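Local coordinates for inactive Zymogen C11 Protease (Parabacteroides distasonis, PDB 6MZO), which is the inactive zymogen of a clostripain-like C11 cysteine protease, which once activated would probably cleave peptide bonds, at residues R34-G39 / T197-M202; N49-T54 / K102-D107; F64-E69 / I73-L78. All coordinates share one frame; numbering follows the deposited sequence.

Contact 1: R34-G39 / T197-M202; sequences RAIKEG and TIMGDM
Helix 26-43 and the short, irregular helix 195-203 come nearest at Gly39 and Met199, whose CA atoms are 5.5 Å apart; the latter helix is kinked beside this point, since the N atoms of Gly200 and Asp201 bond to nothing in the preceding turn. Met199 carries most of the contact. Its CB heads for helix 26-43, and its CG rests 3.7 Å from Gly39 CA, against the bare glycine backbone. That closeness depends on the missing side chain, because a beta carbon on Gly39 would fall 2.6 Å from Met199 CG. Bends at chi2 (-52°) and chi3 (-57°) then fold the thioether back, bringing Met199 CE to 4.1 Å from Ile36 CG2. Ile36 also lends its carbonyl, with Ile36 O 3.9 Å from Met199 CG, while its side chain slants across the methionine's and continues onto Ile17 and Phe19 of strand 14-19. Both Ile36 and Met199 touch Leu50, so the two helices lie over the same side of the central sheet. Nearby, Asp43 OD2 accepts a hydrogen bond from Gly200 N, giving the kinked turn a partner on helix 26-43. Between the two segments themselves the chemistry is wholly van der Waals, buried and without directional bonds, which implies that fit of shape, a bent methionine lying against a glycine without a side chain, probably governs how close these segments come.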
loop_
_atom_site.group_PDB
_atom_site.type_symbol
_atom_site.label_atom_id
_atom_site.label_comp_id
_atom_site.label_asym_id
_atom_site.label_seq_id
_atom_site.Cartn_x
_atom_site.Cartn_y
_atom_site.Cartn_z
ATOM N N ARG A 34 2.563 19.402 5.439
ATOM C CA ARG A 34 1.651 20.348 6.059
ATOM C C ARG A 34 0.492 19.611 6.780
ATOM O O ARG A 34 0.108 19.973 7.924
ATOM C CB ARG A 34 1.118 21.340 4.971
ATOM C CG ARG A 34 0.118 22.369 5.524
ATOM C CD ARG A 34 -1.333 21.936 5.390
ATOM N NE ARG A 34 -1.801 22.111 4.024
ATOM C CZ ARG A 34 -2.582 21.285 3.337
ATOM N NH1 ARG A 34 -2.930 21.635 2.084
ATOM N NH2 ARG A 34 -3.034 20.148 3.881
ATOM N N ALA A 35 -0.097 18.594 6.120
ATOM C CA ALA A 35 -1.198 17.863 6.715
ATOM C C ALA A 35 -0.725 17.106 7.992
ATOM O O ALA A 35 -1.464 17.052 8.973
ATOM C CB ALA A 35 -1.793 16.866 5.687
ATOM N N ILE A 36 0.465 16.524 7.930
ATOM C CA ILE A 36 1.014 15.789 9.075
ATOM C C ILE A 36 1.209 16.743 10.217
ATOM O O ILE A 36 0.850 16.398 11.383
ATOM C CB ILE A 36 2.375 15.125 8.699
ATOM C CG1 ILE A 36 2.096 13.951 7.750
ATOM C CG2 ILE A 36 3.189 14.689 9.971
ATOM C CD1 ILE A 36 3.358 13.527 6.937
ATOM N N LYS A 37 1.796 17.904 9.948
ATOM C CA LYS A 37 1.983 18.872 11.077
ATOM C C LYS A 37 0.650 19.316 11.669
ATOM O O LYS A 37 0.520 19.446 12.895
ATOM C CB LYS A 37 2.772 20.081 10.595
ATOM C CG LYS A 37 4.212 19.749 10.258
ATOM C CD LYS A 37 4.819 20.709 9.191
ATOM C CE LYS A 37 5.114 22.008 9.712
ATOM N NZ LYS A 37 5.754 22.910 8.599
ATOM N N GLU A 38 -0.366 19.542 10.826
ATOM C CA GLU A 38 -1.669 19.904 11.384
ATOM C C GLU A 38 -2.260 18.739 12.193
ATOM O O GLU A 38 -2.948 18.976 13.229
ATOM C CB GLU A 38 -2.679 20.327 10.282
ATOM C CG GLU A 38 -2.182 21.653 9.680
ATOM C CD GLU A 38 -3.164 22.295 8.747
ATOM O OE1 GLU A 38 -4.034 21.596 8.220
ATOM O OE2 GLU A 38 -3.077 23.508 8.546
ATOM N N GLY A 39 -2.031 17.528 11.727
ATOM C CA GLY A 39 -2.594 16.354 12.409
ATOM C C GLY A 39 -1.939 16.166 13.782
ATOM O O GLY A 39 -2.642 15.838 14.761
ATOM N N THR A 197 -5.957 13.941 9.775
ATOM C CA THR A 197 -6.965 13.359 10.647
ATOM C C THR A 197 -6.529 12.008 11.212
ATOM O O THR A 197 -7.256 11.455 12.054
ATOM C CB THR A 197 -8.351 13.128 9.944
ATOM O OG1 THR A 197 -8.241 12.233 8.822
ATOM C CG2 THR A 197 -8.963 14.430 9.501
ATOM N N ILE A 198 -5.439 11.415 10.744
ATOM C CA ILE A 198 -5.096 10.034 11.193
ATOM C C ILE A 198 -3.887 9.934 12.153
ATOM O O ILE A 198 -3.446 8.810 12.497
ATOM C CB ILE A 198 -4.777 9.083 10.040
ATOM C CG1 ILE A 198 -3.697 9.677 9.135
ATOM C CG2 ILE A 198 -6.133 8.943 9.176
ATOM C CD1 ILE A 198 -3.084 8.564 8.122
ATOM N N MET A 199 -3.278 11.093 12.449
ATOM C CA MET A 199 -2.000 10.964 13.201
ATOM C C MET A 199 -2.229 10.310 14.575
ATOM O O MET A 199 -1.463 9.340 14.939
ATOM C CB MET A 199 -1.318 12.345 13.389
ATOM C CG MET A 199 -0.950 13.020 12.022
ATOM S SD MET A 199 -0.001 11.977 10.920
ATOM C CE MET A 199 1.433 11.594 11.998
ATOM N N GLY A 200 -3.170 10.801 15.357
ATOM C CA GLY A 200 -3.433 10.115 16.640
ATOM C C GLY A 200 -3.746 8.611 16.490
ATOM O O GLY A 200 -3.295 7.795 17.360
ATOM N N ASP A 201 -4.498 8.227 15.455
ATOM C CA ASP A 201 -4.774 6.796 15.260
ATOM C C ASP A 201 -3.521 5.994 15.080
ATOM O O ASP A 201 -3.519 4.798 15.531
ATOM C CB ASP A 201 -5.736 6.607 14.056
ATOM C CG ASP A 201 -7.124 7.196 14.339
ATOM O OD1 ASP A 201 -7.578 7.186 15.508
ATOM O OD2 ASP A 201 -7.777 7.718 13.390
ATOM N N MET A 202 -2.483 6.550 14.436
ATOM C CA MET A 202 -1.236 5.754 14.283
ATOM C C MET A 202 -0.502 5.487 15.623
ATOM O O MET A 202 0.351 4.622 15.658
ATOM C CB MET A 202 -0.230 6.467 13.318
ATOM C CG MET A 202 -0.819 6.688 12.006
ATOM S SD MET A 202 0.622 7.552 11.063
ATOM C CE MET A 202 -0.204 8.449 9.805
#

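Contact 2: N49-T54 / K102-D107; sequences NLLIYT and KEYPAD
Tyr104, just past the C-terminal end of helix 90-103, lays its ring over Leu51 and beside Asn49 of strand 49-54, anchoring on that strand the start of the loop that leads from this helix to strand 109-115. The setting is the alpha/beta sandwich of clan CD peptidases, in which helices pack on both sides of a central mixed sheet whose middle strands, 49-54 to 178-183, run parallel. At Tyr104 the backbone leaves helical angles, and with chi1 at -65° the ring swings to the backbone N side and reaches down onto the strand. Leu51 CD2 makes a CH-pi contact with one face, 3.8 Å from the Tyr104 ring centroid and only 12° off the ring normal. The second methyl of the leucine, Leu51 CD1, lies 3.8 Å from Tyr104 CE1. Asn49 comes to the ring obliquely: its amide plane is turned 60° from that of the ring, and Asn49 CG is 3.6 Å from Tyr104 CD2. The phenol OH is hydrogen-bonded to Gln65 OE1 on the neighbouring strand, and Tyr104 O to Thr14 OG1. With an alanine here, Gln65 OE1 would probably lose its hydroxyl partner and a gap would open above the methyls of Leu51. Pro105 follows with its CB pointing away from the strand, but its carbonyl is tied back through water: the water accepts from Asn49 ND2 at 3.1 Å and donates to Pro105 O at 3.0 Å. Asn49 ND2 also bonds to Thr14 OG1, which, with the water, probably holds the amide in this rotation. Ala106 then directs its CB toward the strand, and its backbone N is held by the hydroxyl oxygen of Tyr109, Tyr109 OH.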
loop_
_atom_site.group_PDB
_atom_site.type_symbol
_atom_site.label_atom_id
_atom_site.label_comp_id
_atom_site.label_asym_id
_atom_site.label_seq_id
_atom_site.Cartn_x
_atom_site.Cartn_y
_atom_site.Cartn_z
ATOM N N ASN A 49 6.955 8.489 18.958
ATOM C CA ASN A 49 7.944 9.265 18.186
ATOM C C ASN A 49 7.573 9.291 16.739
ATOM O O ASN A 49 7.243 8.246 16.207
ATOM C CB ASN A 49 9.334 8.651 18.321
ATOM C CG ASN A 49 9.764 8.546 19.741
ATOM O OD1 ASN A 49 9.868 9.573 20.441
ATOM N ND2 ASN A 49 9.993 7.282 20.219
ATOM N N LEU A 50 7.639 10.464 16.093
ATOM C CA LEU A 50 7.275 10.546 14.667
ATOM C C LEU A 50 8.547 11.003 13.910
ATOM O O LEU A 50 9.030 12.114 14.161
ATOM C CB LEU A 50 6.172 11.540 14.437
ATOM C CG LEU A 50 5.735 11.639 12.950
ATOM C CD1 LEU A 50 5.195 10.317 12.283
ATOM C CD2 LEU A 50 4.740 12.754 12.889
ATOM N N LEU A 51 9.025 10.170 12.977
ATOM C CA LEU A 51 10.193 10.450 12.171
ATOM C C LEU A 51 9.755 10.502 10.713
ATOM O O LEU A 51 8.891 9.725 10.283
ATOM C CB LEU A 51 11.214 9.341 12.343
ATOM C CG LEU A 51 12.100 9.386 13.620
ATOM C CD1 LEU A 51 13.076 10.562 13.423
ATOM C CD2 LEU A 51 11.350 9.510 14.913
ATOM N N ILE A 52 10.320 11.455 9.962
ATOM C CA ILE A 52 10.006 11.649 8.516
ATOM C C ILE A 52 11.279 11.614 7.720
ATOM O O ILE A 52 12.303 12.216 8.145
ATOM C CB ILE A 52 9.377 13.032 8.249
ATOM C CG1 ILE A 52 8.340 13.397 9.298
ATOM C CG2 ILE A 52 8.791 13.143 6.836
ATOM C CD1 ILE A 52 7.041 12.544 9.264
ATOM N N TYR A 53 11.236 10.970 6.560
ATOM C CA TYR A 53 12.361 11.009 5.616
ATOM C C TYR A 53 11.819 11.620 4.367
ATOM O O TYR A 53 10.720 11.179 3.863
ATOM C CB TYR A 53 12.897 9.616 5.322
ATOM C CG TYR A 53 13.931 9.580 4.224
ATOM C CD1 TYR A 53 15.289 9.744 4.517
ATOM C CD2 TYR A 53 13.555 9.324 2.890
ATOM C CE1 TYR A 53 16.250 9.707 3.503
ATOM C CE2 TYR A 53 14.502 9.322 1.879
ATOM C CZ TYR A 53 15.835 9.493 2.203
ATOM O OH TYR A 53 16.743 9.409 1.175
ATOM N N THR A 54 12.510 12.628 3.863
ATOM C CA THR A 54 12.139 13.163 2.564
ATOM C C THR A 54 13.326 13.237 1.640
ATOM O O THR A 54 14.497 13.351 2.086
ATOM C CB THR A 54 11.541 14.580 2.652
ATOM O OG1 THR A 54 12.547 15.485 3.144
ATOM C CG2 THR A 54 10.302 14.652 3.567
ATOM N N LYS A 102 17.189 2.471 16.076
ATOM C CA LYS A 102 18.308 2.623 17.010
ATOM C C LYS A 102 18.170 3.886 17.870
ATOM O O LYS A 102 18.474 3.872 19.086
ATOM C CB LYS A 102 19.617 2.612 16.224
ATOM N N GLU A 103 17.713 4.983 17.291
ATOM C CA GLU A 103 17.690 6.249 18.025
ATOM C C GLU A 103 16.361 6.523 18.696
ATOM O O GLU A 103 16.301 7.294 19.687
ATOM C CB GLU A 103 18.064 7.404 17.112
ATOM C CG GLU A 103 19.369 7.141 16.404
ATOM C CD GLU A 103 19.945 8.330 15.651
ATOM O OE1 GLU A 103 19.269 9.375 15.531
ATOM O OE2 GLU A 103 21.092 8.210 15.160
ATOM N N TYR A 104 15.326 5.858 18.205
ATOM C CA TYR A 104 13.969 6.006 18.763
ATOM C C TYR A 104 13.296 4.686 19.111
ATOM O O TYR A 104 12.255 4.343 18.534
ATOM C CB TYR A 104 13.074 6.796 17.804
ATOM C CG TYR A 104 13.600 8.193 17.674
ATOM C CD1 TYR A 104 14.518 8.530 16.673
ATOM C CD2 TYR A 104 13.125 9.191 18.473
ATOM C CE1 TYR A 104 15.021 9.794 16.576
ATOM C CE2 TYR A 104 13.594 10.476 18.375
ATOM C CZ TYR A 104 14.541 10.770 17.418
ATOM O OH TYR A 104 14.974 12.044 17.321
ATOM N N PRO A 105 13.889 3.926 20.037
ATOM C CA PRO A 105 13.309 2.608 20.335
ATOM C C PRO A 105 11.912 2.752 20.947
ATOM O O PRO A 105 11.693 3.736 21.661
ATOM C CB PRO A 105 14.292 2.007 21.382
ATOM C CG PRO A 105 15.097 3.202 21.927
ATOM C CD PRO A 105 15.127 4.205 20.815
ATOM N N ALA A 106 11.014 1.800 20.708
ATOM C CA ALA A 106 9.620 1.947 21.209
ATOM C C ALA A 106 9.056 0.571 21.441
ATOM O O ALA A 106 9.690 -0.409 21.071
ATOM C CB ALA A 106 8.745 2.763 20.248
ATOM N N ASP A 107 7.867 0.505 22.033
ATOM C CA ASP A 107 7.199 -0.762 22.311
ATOM C C ASP A 107 6.820 -1.450 21.009
ATOM O O ASP A 107 6.547 -2.651 20.973
ATOM C CB ASP A 107 5.943 -0.534 23.153
ATOM C CG ASP A 107 6.270 -0.091 24.598
ATOM O OD1 ASP A 107 7.398 -0.321 25.031
ATOM O OD2 ASP A 107 5.382 0.500 25.258
HETATM O O HOH W 1 12.072 6.661 22.394
#

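Contact 3: F64-E69 / I73-L78; sequences FQLKLE and IRQIVL
Phe64 slides its ring beneath the amide of Gln75, a flat stack between two antiparallel strands joined by a tight turn. Ring and amide planes are 9° apart, and Gln75 NE2 lies over the ring centre, 3.6 Å above its plane. With chi1 at 52°, Phe64 CG is wedged between backbone N and carbonyl carbon, and the ring is thereby turned beneath the diagonal neighbour Gln75 instead of Val77, its partner across the strands. On the same face Leu66 CD2 fills the notch between two side chains of the other strand, 3.6 Å from Gln75 OE1 and 4.1 Å from Ile73 CG2; farther along, Leu68 CD2 leans on Ile73 CD1. Ile40 of helix 26-43 covers this row of Leu66, Leu68 and Ile73. The opposite face carries Gln65, Lys67, Arg74 and Ile76. Here Ile76 CD1 projects between the Gln65 side chain and the bent lysine chain, 3.5 Å from Lys67 CD. Arg74, folded at chi2 and chi3, grips Glu69 side-on in a salt bridge, NH2 to Glu69 OE1 at 2.9 Å and NE to Glu69 OE2 at 3.0 Å, with both oxygens near the guanidinium plane although the carboxylate itself is twisted by 43°. Paired backbone bonds between Gln65 and Ile76, and again between Lys67 and Arg74, fix the register beneath these side chains. Together the strands form a beta hairpin, an antiparallel extension at one edge of the mixed central sheet.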
loop_
_atom_site.group_PDB
_atom_site.type_symbol
_atom_site.label_atom_id
_atom_site.label_comp_id
_atom_site.label_asym_id
_atom_site.label_seq_id
_atom_site.Cartn_x
_atom_site.Cartn_y
_atom_site.Cartn_z
ATOM N N PHE A 64 14.119 13.642 9.778
ATOM C CA PHE A 64 13.869 14.634 10.833
ATOM C C PHE A 64 12.720 14.149 11.697
ATOM O O PHE A 64 11.874 13.382 11.276
ATOM C CB PHE A 64 13.564 16.040 10.271
ATOM C CG PHE A 64 12.444 16.087 9.191
ATOM C CD1 PHE A 64 12.770 15.878 7.862
ATOM C CD2 PHE A 64 11.130 16.405 9.552
ATOM C CE1 PHE A 64 11.780 15.961 6.837
ATOM C CE2 PHE A 64 10.117 16.493 8.565
ATOM C CZ PHE A 64 10.455 16.283 7.206
ATOM N N GLN A 65 12.709 14.619 12.919
ATOM C CA GLN A 65 11.642 14.341 13.865
ATOM C C GLN A 65 10.676 15.527 13.859
ATOM O O GLN A 65 11.065 16.724 13.692
ATOM C CB GLN A 65 12.277 14.105 15.258
ATOM C CG GLN A 65 11.152 13.909 16.319
ATOM C CD GLN A 65 11.720 13.606 17.717
ATOM O OE1 GLN A 65 12.904 13.932 18.047
ATOM N NE2 GLN A 65 10.884 12.984 18.548
ATOM N N LEU A 66 9.393 15.223 14.039
ATOM C CA LEU A 66 8.418 16.275 14.276
ATOM C C LEU A 66 7.886 16.022 15.643
ATOM O O LEU A 66 7.444 14.896 15.914
ATOM C CB LEU A 66 7.256 16.216 13.311
ATOM C CG LEU A 66 7.629 16.577 11.891
ATOM C CD1 LEU A 66 6.391 16.422 10.949
ATOM C CD2 LEU A 66 8.199 18.031 11.778
ATOM N N LYS A 67 7.876 17.020 16.490
ATOM C CA LYS A 67 7.312 16.821 17.792
ATOM C C LYS A 67 6.536 18.039 18.252
ATOM O O LYS A 67 6.647 19.070 17.684
ATOM C CB LYS A 67 8.387 16.455 18.784
ATOM C CG LYS A 67 9.297 17.601 19.083
ATOM C CD LYS A 67 10.525 17.171 19.858
ATOM C CE LYS A 67 10.198 16.288 21.023
ATOM N NZ LYS A 67 11.408 15.935 21.797
ATOM N N LEU A 68 5.699 17.848 19.248
ATOM C CA LEU A 68 4.947 18.925 19.820
ATOM C C LEU A 68 5.732 19.553 20.940
ATOM O O LEU A 68 6.256 18.897 21.743
ATOM C CB LEU A 68 3.640 18.424 20.394
ATOM C CG LEU A 68 2.406 18.595 19.549
ATOM C CD1 LEU A 68 1.160 18.201 20.302
ATOM C CD2 LEU A 68 2.270 19.985 18.977
ATOM N N GLU A 69 5.770 20.854 20.961
ATOM C CA GLU A 69 6.452 21.554 21.991
ATOM C C GLU A 69 5.535 22.699 22.327
ATOM O O GLU A 69 5.238 23.495 21.501
ATOM C CB GLU A 69 7.793 22.001 21.460
ATOM C CG GLU A 69 8.441 23.140 22.142
ATOM C CD GLU A 69 9.680 23.594 21.406
ATOM O OE1 GLU A 69 9.661 24.758 20.987
ATOM O OE2 GLU A 69 10.616 22.788 21.276
ATOM N N ILE A 73 4.540 22.930 16.739
ATOM C CA ILE A 73 5.365 21.872 16.154
ATOM C C ILE A 73 6.819 22.327 16.221
ATOM O O ILE A 73 7.100 23.478 15.897
ATOM C CB ILE A 73 5.035 21.617 14.666
ATOM C CG1 ILE A 73 3.626 21.085 14.492
ATOM C CG2 ILE A 73 6.006 20.583 14.045
ATOM C CD1 ILE A 73 3.485 19.612 14.883
ATOM N N ARG A 74 7.708 21.406 16.561
ATOM C CA ARG A 74 9.189 21.583 16.451
ATOM C C ARG A 74 9.703 20.564 15.465
ATOM O O ARG A 74 9.455 19.355 15.597
ATOM C CB ARG A 74 9.840 21.420 17.852
ATOM C CG ARG A 74 11.389 21.232 17.918
ATOM C CD ARG A 74 12.156 22.511 17.725
ATOM N NE ARG A 74 11.829 23.569 18.677
ATOM C CZ ARG A 74 12.306 24.820 18.572
ATOM N NH1 ARG A 74 13.126 25.132 17.577
ATOM N NH2 ARG A 74 11.922 25.738 19.442
ATOM N N GLN A 75 10.357 21.040 14.426
ATOM C CA GLN A 75 11.039 20.126 13.526
ATOM C C GLN A 75 12.491 19.980 13.910
ATOM O O GLN A 75 13.182 20.991 14.140
ATOM C CB GLN A 75 10.875 20.620 12.089
ATOM C CG GLN A 75 11.578 19.796 11.045
ATOM C CD GLN A 75 11.003 20.004 9.617
ATOM O OE1 GLN A 75 9.798 20.291 9.414
ATOM N NE2 GLN A 75 11.872 19.834 8.618
ATOM N N ILE A 76 12.976 18.754 14.060
ATOM C CA ILE A 76 14.366 18.545 14.446
ATOM C C ILE A 76 15.029 17.782 13.323
ATOM O O ILE A 76 14.809 16.547 13.239
ATOM C CB ILE A 76 14.495 17.734 15.787
ATOM C CG1 ILE A 76 13.875 18.510 16.968
ATOM C CG2 ILE A 76 15.938 17.405 16.149
ATOM C CD1 ILE A 76 13.608 17.648 18.173
ATOM N N VAL A 77 15.843 18.491 12.491
ATOM C CA VAL A 77 16.456 17.871 11.289
ATOM C C VAL A 77 17.621 17.111 11.802
ATOM O O VAL A 77 18.626 17.748 12.223
ATOM C CB VAL A 77 16.893 18.881 10.179
ATOM C CG1 VAL A 77 17.677 18.180 9.017
ATOM C CG2 VAL A 77 15.691 19.625 9.574
ATOM N N LEU A 78 17.469 15.789 11.876
ATOM C CA LEU A 78 18.475 14.889 12.421
ATOM C C LEU A 78 19.691 14.658 11.544
ATOM O O LEU A 78 20.844 14.884 11.958
ATOM C CB LEU A 78 17.880 13.537 12.701
ATOM C CG LEU A 78 16.708 13.652 13.675
ATOM C CD1 LEU A 78 16.103 12.287 13.899
ATOM C CD2 LEU A 78 17.203 14.202 15.020
#

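How the contacts relate
Contact 1 is fully buried and apolar, whereas contacts 2 and 3 are partly buried and mix packing with polar bonds. Strand 49-54, part of contact 2, links the other two: Leu50 CD2, on one side of the sheet, meets Met199 CE of contact 1 at 3.6 Å, and Leu51 CD1, on the other, meets Leu78 CD1 of contact 3 at 3.5 Å. Contacts 2 and 3 share the sheet directly, through a probable backbone hydrogen bond from Ile52 N to Phe64 O. Contact 1 also touches the hairpin, where Ile36 packs on Leu66. Charge appears across the segments in contact 3 alone, at the sheet's outer edge; contact 2 instead employs a bridging water.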